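Local coordinates for protein DyP (Bjerkandera adusta, PDB 3VXJ) that probably uses hydrogen peroxide to oxidise dyes and phenolic compounds at a bound heme b, as expected of a dye-decolorizing peroxidase, at residues 126-129 against 130-133; 253-256 against 257-261; 303-307 against 308-312. All coordinates share one frame; numbering follows the deposited sequence.

Interaction 1: 126-129 against 130-133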
loop_
_atom_site.group_PDB
_atom_site.type_symbol
_atom_site.label_atom_id
_atom_site.label_comp_id
_atom_site.label_asym_id
_atom_site.label_seq_id
_atom_site.Cartn_x
_atom_site.Cartn_y
_atom_site.Cartn_z
ATOM N N ASP A 126 17.620 -5.072 -7.663
ATOM C CA ASP A 126 17.494 -4.625 -9.041
ATOM C C ASP A 126 17.133 -5.738 -10.025
ATOM O O ASP A 126 16.653 -5.442 -11.123
ATOM C CB ASP A 126 18.804 -3.970 -9.488
ATOM C CG ASP A 126 19.075 -2.631 -8.812
ATOM O OD1 ASP A 126 18.151 -2.020 -8.235
ATOM O OD2 ASP A 126 20.239 -2.178 -8.869
ATOM N N GLN A 127 17.399 -6.994 -9.658
ATOM C CA GLN A 127 17.219 -8.143 -10.556
ATOM C C GLN A 127 16.748 -9.362 -9.774
ATOM O O GLN A 127 17.095 -9.521 -8.604
ATOM C CB GLN A 127 18.528 -8.498 -11.274
ATOM C CG GLN A 127 19.120 -7.390 -12.160
ATOM C CD GLN A 127 18.387 -7.195 -13.488
ATOM O OE1 GLN A 127 18.819 -7.700 -14.517
ATOM N NE2 GLN A 127 17.277 -6.455 -13.463
ATOM N N ASP A 128 15.987 -10.229 -10.435
ATOM C CA ASP A 128 15.505 -11.458 -9.816
ATOM C C ASP A 128 16.645 -12.359 -9.330
ATOM O O ASP A 128 16.558 -12.950 -8.258
ATOM C CB ASP A 128 14.583 -12.214 -10.767
ATOM C CG ASP A 128 13.249 -11.536 -10.943
ATOM O OD1 ASP A 128 12.832 -10.782 -10.038
ATOM O OD2 ASP A 128 12.609 -11.769 -11.987
ATOM N N ASP A 129 17.732 -12.440 -10.098
ATOM C CA ASP A 129 18.884 -13.230 -9.673
ATOM C C ASP A 129 19.460 -12.743 -8.342
ATOM O O ASP A 129 19.929 -13.548 -7.540
ATOM C CB ASP A 129 19.976 -13.220 -10.751
ATOM C CG ASP A 129 19.593 -14.015 -11.993
ATOM O OD1 ASP A 129 20.211 -13.775 -13.046
ATOM O OD2 ASP A 129 18.674 -14.866 -11.933
ATOM N N PHE A 130 19.425 -11.430 -8.115
ATOM C CA PHE A 130 19.922 -10.863 -6.862
ATOM C C PHE A 130 18.978 -11.206 -5.707
ATOM O O PHE A 130 19.431 -11.502 -4.598
ATOM C CB PHE A 130 20.120 -9.344 -6.965
ATOM C CG PHE A 130 20.939 -8.886 -8.162
ATOM C CD1 PHE A 130 21.817 -9.739 -8.850
ATOM C CD2 PHE A 130 20.846 -7.566 -8.577
ATOM C CE1 PHE A 130 22.561 -9.281 -9.944
ATOM C CE2 PHE A 130 21.586 -7.102 -9.662
ATOM C CZ PHE A 130 22.443 -7.955 -10.342
ATOM N N LEU A 131 17.670 -11.175 -5.967
ATOM C CA LEU A 131 16.697 -11.684 -4.997
ATOM C C LEU A 131 17.032 -13.120 -4.610
ATOM O O LEU A 131 17.029 -13.450 -3.427
ATOM C CB LEU A 131 15.270 -11.620 -5.545
ATOM C CG LEU A 131 14.680 -10.239 -5.848
ATOM C CD1 LEU A 131 13.279 -10.418 -6.390
ATOM C CD2 LEU A 131 14.671 -9.325 -4.628
ATOM N N ASP A 132 17.330 -13.962 -5.603
ATOM C CA ASP A 132 17.730 -15.349 -5.334
ATOM C C ASP A 132 18.995 -15.432 -4.473
ATOM O O ASP A 132 19.050 -16.212 -3.523
ATOM C CB ASP A 132 17.912 -16.142 -6.638
ATOM C CG ASP A 132 16.616 -16.312 -7.407
ATOM O OD1 ASP A 132 15.529 -16.157 -6.805
ATOM O OD2 ASP A 132 16.689 -16.618 -8.617
ATOM N N GLN A 133 20.002 -14.618 -4.787
ATOM C CA GLN A 133 21.237 -14.622 -4.006
ATOM C C GLN A 133 20.966 -14.260 -2.547
ATOM O O GLN A 133 21.470 -14.918 -1.637
ATOM C CB GLN A 133 22.275 -13.678 -4.612
ATOM C CG GLN A 133 22.794 -14.133 -5.972
ATOM C CD GLN A 133 23.792 -13.168 -6.571
ATOM O OE1 GLN A 133 24.542 -12.501 -5.854
ATOM N NE2 GLN A 133 23.810 -13.095 -7.893
#
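F130 folds back over Q127 at the start of a helix, and its side chain can be traced atom by atom. CB begins close to the helix cap, 3.4 Å from Q127 O. With CG anti to its own carbonyl carbon (chi1 -51°), the ring swings toward the N-terminal end of the helix. There CD2 passes Q127 CB, and CE2 comes within 3.5 Å of Q127 CG. CZ, at the tip, is 3.8 Å from the same Q127 CG. The result is a CH-pi contact: Q127 CB stands over one ring face, 3.8 Å from the centroid and displaced toward the rim, while D126 N approaches the ring edge. The Q127 chain bends at chi2 (-75°), so that NE2 turns back and donates to D126 O over 2.6 Å, an almost straight bond.

Q127 holds the N-cap position, and its backbone oxygen opens the helix by accepting L131 N at 3.2 Å and, weakly, F130 N. Replacing F130 by alanine strips the ring from Q127 CB and CG, and the Q127 side chain would probably be left freer to turn away from the cap. The first turn is acidic, which is likely to suit the helix dipole, although D129 OD2 lies only 4.2 Å from D132 OD2; D132 OD1 answers a different charge, forming a salt bridge with R25.

This turn heads helix 128-142, just after strand 119-125. F130 leans on S125 of that strand, whereas L131 packs against both it and the adjoining strand 23-31, touching I123, K23 and R25, so the helix start is seated on the antiparallel sheet.

Interaction 2: 253-256 against 257-261. With HEM (protoporphyrin IX containing Fe), chain B.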
loop_
_atom_site.group_PDB
_atom_site.type_symbol
_atom_site.label_atom_id
_atom_site.label_comp_id
_atom_site.label_asym_id
_atom_site.label_seq_id
_atom_site.Cartn_x
_atom_site.Cartn_y
_atom_site.Cartn_z
ATOM N N ALA A 253 -13.286 6.071 -22.048
ATOM C CA ALA A 253 -12.854 4.934 -21.236
ATOM C C ALA A 253 -11.676 5.315 -20.354
ATOM O O ALA A 253 -11.662 4.996 -19.158
ATOM C CB ALA A 253 -12.488 3.741 -22.131
ATOM N N GLU A 254 -10.702 6.018 -20.938
ATOM C CA GLU A 254 -9.565 6.534 -20.178
ATOM C C GLU A 254 -10.061 7.489 -19.103
ATOM O O GLU A 254 -9.613 7.429 -17.955
ATOM C CB GLU A 254 -8.565 7.258 -21.083
ATOM C CG GLU A 254 -7.870 6.384 -22.138
ATOM C CD GLU A 254 -7.007 5.226 -21.601
ATOM O OE1 GLU A 254 -6.785 5.070 -20.371
ATOM O OE2 GLU A 254 -6.542 4.441 -22.461
ATOM N N PHE A 255 -11.003 8.358 -19.465
ATOM C CA PHE A 255 -11.570 9.304 -18.507
ATOM C C PHE A 255 -12.290 8.581 -17.373
ATOM O O PHE A 255 -12.090 8.921 -16.205
ATOM C CB PHE A 255 -12.505 10.277 -19.228
ATOM C CG PHE A 255 -13.042 11.393 -18.362
ATOM C CD1 PHE A 255 -12.199 12.195 -17.586
ATOM C CD2 PHE A 255 -14.403 11.668 -18.362
ATOM C CE1 PHE A 255 -12.720 13.236 -16.814
ATOM C CE2 PHE A 255 -14.923 12.713 -17.597
ATOM C CZ PHE A 255 -14.081 13.498 -16.823
ATOM N N LEU A 256 -13.087 7.560 -17.696
ATOM C CA LEU A 256 -13.746 6.789 -16.643
ATOM C C LEU A 256 -12.725 6.175 -15.667
ATOM O O LEU A 256 -12.927 6.238 -14.443
ATOM C CB LEU A 256 -14.682 5.723 -17.234
ATOM C CG LEU A 256 -15.426 4.871 -16.204
ATOM C CD1 LEU A 256 -16.309 5.708 -15.294
ATOM C CD2 LEU A 256 -16.259 3.835 -16.920
ATOM N N GLY A 257 -11.638 5.614 -16.187
ATOM C CA GLY A 257 -10.578 5.087 -15.326
ATOM C C GLY A 257 -10.029 6.155 -14.397
ATOM O O GLY A 257 -9.874 5.922 -13.186
ATOM N N ALA A 258 -9.761 7.337 -14.952
ATOM C CA ALA A 258 -9.266 8.451 -14.139
ATOM C C ALA A 258 -10.264 8.903 -13.077
ATOM O O ALA A 258 -9.869 9.284 -11.975
ATOM C CB ALA A 258 -8.833 9.630 -15.031
ATOM N N ARG A 259 -11.549 8.860 -13.406
ATOM C CA ARG A 259 -12.609 9.218 -12.466
ATOM C C ARG A 259 -12.699 8.211 -11.317
ATOM O O ARG A 259 -12.996 8.580 -10.171
ATOM C CB ARG A 259 -13.950 9.315 -13.205
ATOM C CG ARG A 259 -14.021 10.443 -14.231
ATOM C CD ARG A 259 -14.153 11.790 -13.575
ATOM N NE ARG A 259 -15.500 11.981 -13.047
ATOM C CZ ARG A 259 -15.902 13.092 -12.438
ATOM N NH1 ARG A 259 -15.071 14.110 -12.283
ATOM N NH2 ARG A 259 -17.141 13.184 -11.994
ATOM N N MET A 260 -12.442 6.942 -11.624
ATOM C CA MET A 260 -12.456 5.896 -10.607
ATOM C C MET A 260 -11.296 6.059 -9.629
ATOM O O MET A 260 -11.459 5.846 -8.421
ATOM C CB MET A 260 -12.435 4.514 -11.261
ATOM C CG MET A 260 -13.717 4.212 -12.013
ATOM S SD MET A 260 -13.572 2.874 -13.224
ATOM C CE MET A 260 -13.578 1.463 -12.148
ATOM N N PHE A 261 -10.128 6.447 -10.142
ATOM C CA PHE A 261 -8.947 6.584 -9.286
ATOM C C PHE A 261 -8.812 7.935 -8.612
ATOM O O PHE A 261 -8.295 8.025 -7.484
ATOM C CB PHE A 261 -7.659 6.269 -10.050
ATOM C CG PHE A 261 -7.282 4.818 -9.993
ATOM C CD1 PHE A 261 -6.634 4.307 -8.867
ATOM C CD2 PHE A 261 -7.600 3.958 -11.035
ATOM C CE1 PHE A 261 -6.306 2.961 -8.789
ATOM C CE2 PHE A 261 -7.264 2.605 -10.965
ATOM C CZ PHE A 261 -6.613 2.111 -9.845
HETATM C CHA HEM B . -3.107 6.058 -3.878
HETATM C CHB HEM B . -3.596 2.173 -6.711
HETATM C CHC HEM B . -5.082 -0.453 -2.931
HETATM C CHD HEM B . -4.567 3.408 -0.068
HETATM C C1A HEM B . -3.143 5.247 -4.978
HETATM C C2A HEM B . -2.848 5.657 -6.332
HETATM C C3A HEM B . -2.997 4.575 -7.118
HETATM C C4A HEM B . -3.355 3.456 -6.277
HETATM C CMA HEM B . -2.794 4.489 -8.642
HETATM C CAA HEM B . -2.508 7.102 -6.760
HETATM C CBA HEM B . -1.024 7.468 -6.703
HETATM C CGA HEM B . -0.487 7.645 -5.302
HETATM O O1A HEM B . -0.826 8.631 -4.614
HETATM O O2A HEM B . 0.333 6.784 -4.876
HETATM C C1B HEM B . -4.027 1.114 -5.937
HETATM C C2B HEM B . -4.285 -0.230 -6.409
HETATM C C3B HEM B . -4.694 -0.962 -5.356
HETATM C C4B HEM B . -4.688 -0.095 -4.197
HETATM C CMB HEM B . -4.122 -0.675 -7.880
HETATM C CAB HEM B . -5.076 -2.457 -5.314
HETATM C CBB HEM B . -4.622 -3.332 -6.214
HETATM C C1C HEM B . -5.115 0.378 -1.841
HETATM C C2C HEM B . -5.587 0.021 -0.517
HETATM C C3C HEM B . -5.460 1.097 0.275
HETATM C C4C HEM B . -4.895 2.158 -0.530
HETATM C CMC HEM B . -6.120 -1.373 -0.136
HETATM C CAC HEM B . -5.806 1.250 1.780
HETATM C CBC HEM B . -6.879 0.655 2.321
HETATM C C1D HEM B . -4.067 4.439 -0.820
HETATM C C2D HEM B . -3.639 5.699 -0.264
HETATM C C3D HEM B . -3.203 6.518 -1.438
HETATM C C4D HEM B . -3.395 5.680 -2.594
HETATM C CMD HEM B . -3.630 6.170 1.200
HETATM C CAD HEM B . -2.685 7.962 -1.350
HETATM C CBD HEM B . -3.902 8.878 -1.268
HETATM C CGD HEM B . -3.502 10.322 -1.131
HETATM O O1D HEM B . -4.013 11.150 -1.932
HETATM O O2D HEM B . -2.689 10.652 -0.237
HETATM N NA HEM B . -3.468 3.914 -4.988
HETATM N NB HEM B . -4.316 1.177 -4.579
HETATM N NC HEM B . -4.737 1.701 -1.816
HETATM N ND HEM B . -3.881 4.444 -2.201
HETATM FE FE HEM B . -4.169 2.819 -3.411
HETATM O O HOH W 1 -2.254 2.366 -3.103
#
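F255 O accepts R259 N over 2.9 Å, and the same pair of residues then meets a second time through its side chains. R259 CG also crowds that oxygen at 3.2 Å before passing over the phenyl ring. It stands almost exactly above the ring centre, 3.9 Å from the centroid and 8° off the normal, a clear CH-pi contact. R259 CD continues outward to lie 3.7 Å from F255 CZ. The two side chains run side by side in the same direction: CG of F255 is anti to its backbone N (chi1 -174°), and R259 bends at chi2 and chi3 to follow the ring. The guanidinium, inclined 29° to the ring plane, is carried past it to the backbone oxygens of two loops. NE binds L405 O, NH2 binds G404 O and E300 O, and NH1 reaches T301 O weakly.

On another flank of the helix L256 and M260 form the apolar pair, with M260 SD 4.0 Å from L256 CG; M260 also touches F230 of helix 227-236. E254, nearer the surface, is engaged by K265 in a salt bridge. The helix ends at F261, whose ring presents an edge to the cofactor: F261 CE1 is 3.5 Å from the heme methine carbon CHB. F169 meets this ring as well.

Chemically, R259 divides its length between two environments. Its methylenes lie on an aromatic face, and its buried positive charge is probably dispersed over several carbonyl dipoles, making it a tie between helix 249-261 and the loops around 300-301 and 404-405.

Interaction 3: 303-307 against 308-312. With HEM (protoporphyrin IX containing Fe), chain B.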
loop_
_atom_site.group_PDB
_atom_site.type_symbol
_atom_site.label_atom_id
_atom_site.label_comp_id
_atom_site.label_asym_id
_atom_site.label_seq_id
_atom_site.Cartn_x
_atom_site.Cartn_y
_atom_site.Cartn_z
ATOM N N CYS A 303 -14.023 16.077 -9.353
ATOM C CA CYS A 303 -13.630 14.757 -8.831
ATOM C C CYS A 303 -14.830 14.097 -8.166
ATOM O O CYS A 303 -15.492 14.738 -7.346
ATOM C CB CYS A 303 -12.499 14.901 -7.798
ATOM S SG CYS A 303 -11.774 13.338 -7.254
ATOM N N PRO A 304 -15.105 12.808 -8.483
ATOM C CA PRO A 304 -16.161 12.128 -7.712
ATOM C C PRO A 304 -15.848 12.072 -6.220
ATOM O O PRO A 304 -14.674 12.056 -5.828
ATOM C CB PRO A 304 -16.181 10.707 -8.299
ATOM C CG PRO A 304 -15.517 10.843 -9.665
ATOM C CD PRO A 304 -14.465 11.897 -9.457
ATOM N N PHE A 305 -16.889 12.026 -5.401
ATOM C CA PHE A 305 -16.696 11.894 -3.958
ATOM C C PHE A 305 -16.052 10.559 -3.591
ATOM O O PHE A 305 -15.335 10.477 -2.592
ATOM C CB PHE A 305 -18.015 12.040 -3.195
ATOM C CG PHE A 305 -18.708 13.363 -3.399
ATOM C CD1 PHE A 305 -18.010 14.567 -3.310
ATOM C CD2 PHE A 305 -20.086 13.404 -3.633
ATOM C CE1 PHE A 305 -18.665 15.790 -3.488
ATOM C CE2 PHE A 305 -20.738 14.618 -3.820
ATOM C CZ PHE A 305 -20.027 15.808 -3.737
ATOM N N GLY A 306 -16.297 9.532 -4.408
ATOM C CA GLY A 306 -15.883 8.157 -4.120
ATOM C C GLY A 306 -14.673 7.625 -4.884
ATOM O O GLY A 306 -14.400 6.425 -4.824
ATOM N N ALA A 307 -13.933 8.500 -5.576
ATOM C CA ALA A 307 -12.686 8.120 -6.247
ATOM C C ALA A 307 -11.670 7.548 -5.244
ATOM O O ALA A 307 -11.612 7.983 -4.088
ATOM C CB ALA A 307 -12.105 9.316 -6.974
ATOM N N HIS A 308 -10.855 6.596 -5.707
ATOM C CA HIS A 308 -9.903 5.905 -4.847
ATOM C C HIS A 308 -9.106 6.833 -3.942
ATOM O O HIS A 308 -9.109 6.649 -2.726
ATOM C CB HIS A 308 -8.960 5.038 -5.692
ATOM C CG HIS A 308 -7.968 4.253 -4.886
ATOM N ND1 HIS A 308 -8.334 3.187 -4.089
ATOM C CD2 HIS A 308 -6.623 4.373 -4.760
ATOM C CE1 HIS A 308 -7.262 2.692 -3.498
ATOM N NE2 HIS A 308 -6.204 3.384 -3.899
ATOM N N VAL A 309 -8.402 7.808 -4.520
ATOM C CA VAL A 309 -7.500 8.623 -3.699
ATOM C C VAL A 309 -8.258 9.533 -2.740
ATOM O O VAL A 309 -7.757 9.844 -1.652
ATOM C CB VAL A 309 -6.462 9.417 -4.536
ATOM C CG1 VAL A 309 -5.566 8.459 -5.323
ATOM C CG2 VAL A 309 -7.120 10.424 -5.455
ATOM N N ARG A 310 -9.464 9.935 -3.128
ATOM C CA ARG A 310 -10.297 10.784 -2.273
ATOM C C ARG A 310 -10.879 10.014 -1.085
ATOM O O ARG A 310 -10.990 10.553 0.011
ATOM C CB ARG A 310 -11.407 11.443 -3.091
ATOM C CG ARG A 310 -12.219 12.475 -2.330
ATOM C CD ARG A 310 -13.026 13.292 -3.311
ATOM N NE ARG A 310 -13.742 14.370 -2.635
ATOM C CZ ARG A 310 -14.442 15.318 -3.253
ATOM N NH1 ARG A 310 -14.582 15.300 -4.582
ATOM N NH2 ARG A 310 -15.023 16.277 -2.537
ATOM N N LYS A 311 -11.214 8.748 -1.302
ATOM C CA LYS A 311 -11.647 7.861 -0.224
ATOM C C LYS A 311 -10.530 7.527 0.756
ATOM O O LYS A 311 -10.742 7.496 1.967
ATOM C CB LYS A 311 -12.216 6.576 -0.802
ATOM C CG LYS A 311 -13.596 6.748 -1.431
ATOM C CD LYS A 311 -14.722 6.762 -0.392
ATOM C CE LYS A 311 -15.932 5.996 -0.891
ATOM N NZ LYS A 311 -16.917 5.744 0.201
ATOM N N THR A 312 -9.329 7.289 0.243
ATOM C CA THR A 312 -8.239 6.837 1.108
ATOM C C THR A 312 -7.496 7.997 1.763
ATOM O O THR A 312 -6.892 7.815 2.818
ATOM C CB THR A 312 -7.260 5.913 0.382
ATOM O OG1 THR A 312 -6.653 6.644 -0.697
ATOM C CG2 THR A 312 -7.970 4.653 -0.149
HETATM C CHA HEM B . -3.107 6.058 -3.878
HETATM C CHB HEM B . -3.596 2.173 -6.711
HETATM C CHC HEM B . -5.082 -0.453 -2.931
HETATM C CHD HEM B . -4.567 3.408 -0.068
HETATM C C1A HEM B . -3.143 5.247 -4.978
HETATM C C2A HEM B . -2.848 5.657 -6.332
HETATM C C3A HEM B . -2.997 4.575 -7.118
HETATM C C4A HEM B . -3.355 3.456 -6.277
HETATM C CMA HEM B . -2.794 4.489 -8.642
HETATM C CAA HEM B . -2.508 7.102 -6.760
HETATM C CBA HEM B . -1.024 7.468 -6.703
HETATM C CGA HEM B . -0.487 7.645 -5.302
HETATM O O1A HEM B . -0.826 8.631 -4.614
HETATM O O2A HEM B . 0.333 6.784 -4.876
HETATM C C1B HEM B . -4.027 1.114 -5.937
HETATM C C2B HEM B . -4.285 -0.230 -6.409
HETATM C C3B HEM B . -4.694 -0.962 -5.356
HETATM C C4B HEM B . -4.688 -0.095 -4.197
HETATM C CMB HEM B . -4.122 -0.675 -7.880
HETATM C CAB HEM B . -5.076 -2.457 -5.314
HETATM C CBB HEM B . -4.622 -3.332 -6.214
HETATM C C1C HEM B . -5.115 0.378 -1.841
HETATM C C2C HEM B . -5.587 0.021 -0.517
HETATM C C3C HEM B . -5.460 1.097 0.275
HETATM C C4C HEM B . -4.895 2.158 -0.530
HETATM C CMC HEM B . -6.120 -1.373 -0.136
HETATM C CAC HEM B . -5.806 1.250 1.780
HETATM C CBC HEM B . -6.879 0.655 2.321
HETATM C C1D HEM B . -4.067 4.439 -0.820
HETATM C C2D HEM B . -3.639 5.699 -0.264
HETATM C C3D HEM B . -3.203 6.518 -1.438
HETATM C C4D HEM B . -3.395 5.680 -2.594
HETATM C CMD HEM B . -3.630 6.170 1.200
HETATM C CAD HEM B . -2.685 7.962 -1.350
HETATM C CBD HEM B . -3.902 8.878 -1.268
HETATM C CGD HEM B . -3.502 10.322 -1.131
HETATM O O1D HEM B . -4.013 11.150 -1.932
HETATM O O2D HEM B . -2.689 10.652 -0.237
HETATM N NA HEM B . -3.468 3.914 -4.988
HETATM N NB HEM B . -4.316 1.177 -4.579
HETATM N NC HEM B . -4.737 1.701 -1.816
HETATM N ND HEM B . -3.881 4.444 -2.201
HETATM FE FE HEM B . -4.169 2.819 -3.411
HETATM O O HOH W 1 -2.254 2.366 -3.103
#
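H308, joined directly to A307, places its NE2 2.2 Å from the heme iron as the axial ligand; water 1 takes the opposite axial site at 2.0 Å. Two other residues of the helix pack on the porphyrin. V309 CG1 touches the propionate carbon CAA of the heme at 3.6 Å, and T312 OG1 approaches ring carbon C2D at 3.2 Å. T312 also steadies H308: its CG2 sits over one face of the imidazole, offset toward the rim, while both its backbone N and OG1 donate to H308 O. Beyond the ring, E391 OE1 is hydrogen-bonded to H308 ND1 and so limits rotation of the imidazole.

This is the proximal side of a DyP-type heme pocket, where the axial histidine is the first residue of the short helix 308-312. A type I turn from P304 to A307 leads into it. A307 is the N-cap, and its oxygen accepts K311 N at 2.9 Å, the first i to i+4 bond of the helix.

The next shell comes from R310 and K311, which reach back over that turn. The R310 chain sets CG opposite the backbone N (chi1 -173°) and stays extended as far as NE, which carries it past F305 O, a buried oxygen with no partner in the model. F305 directs its ring edge at one guanidinium face, CD1 lying 3.4 Å above that plane and the two planes being 78° apart. R310 NH1 makes a weak 3.5 Å bond to P304 O, whereas NE forms a salt bridge with D317 and NH2 binds T296 O. K311 lays CG 3.5 Å from G306 O and sends NZ to three backbone oxygens, those of W374, F380 and G389.

From the N terminus, interaction 1 comes first, where strand 119-125 turns into helix 128-142 beside the four-stranded antiparallel sheet that includes that strand. Interactions 2 and 3 follow in the C-terminal part of the peroxidase. All three are local, so they run in series and neither nest nor cross. Interaction 1 stands apart, its nearest atoms about 23 Å from interaction 2 and about 24 Å from interaction 3. The other two touch: M260 O meets H308 N at 2.9 Å, and F261 O meets V309 N at 3.0 Å, both probable hydrogen bonds. These close the long excursion from 262 to 307 and join the end of helix 249-261 to the start of helix 308-312 beside the heme that both contact.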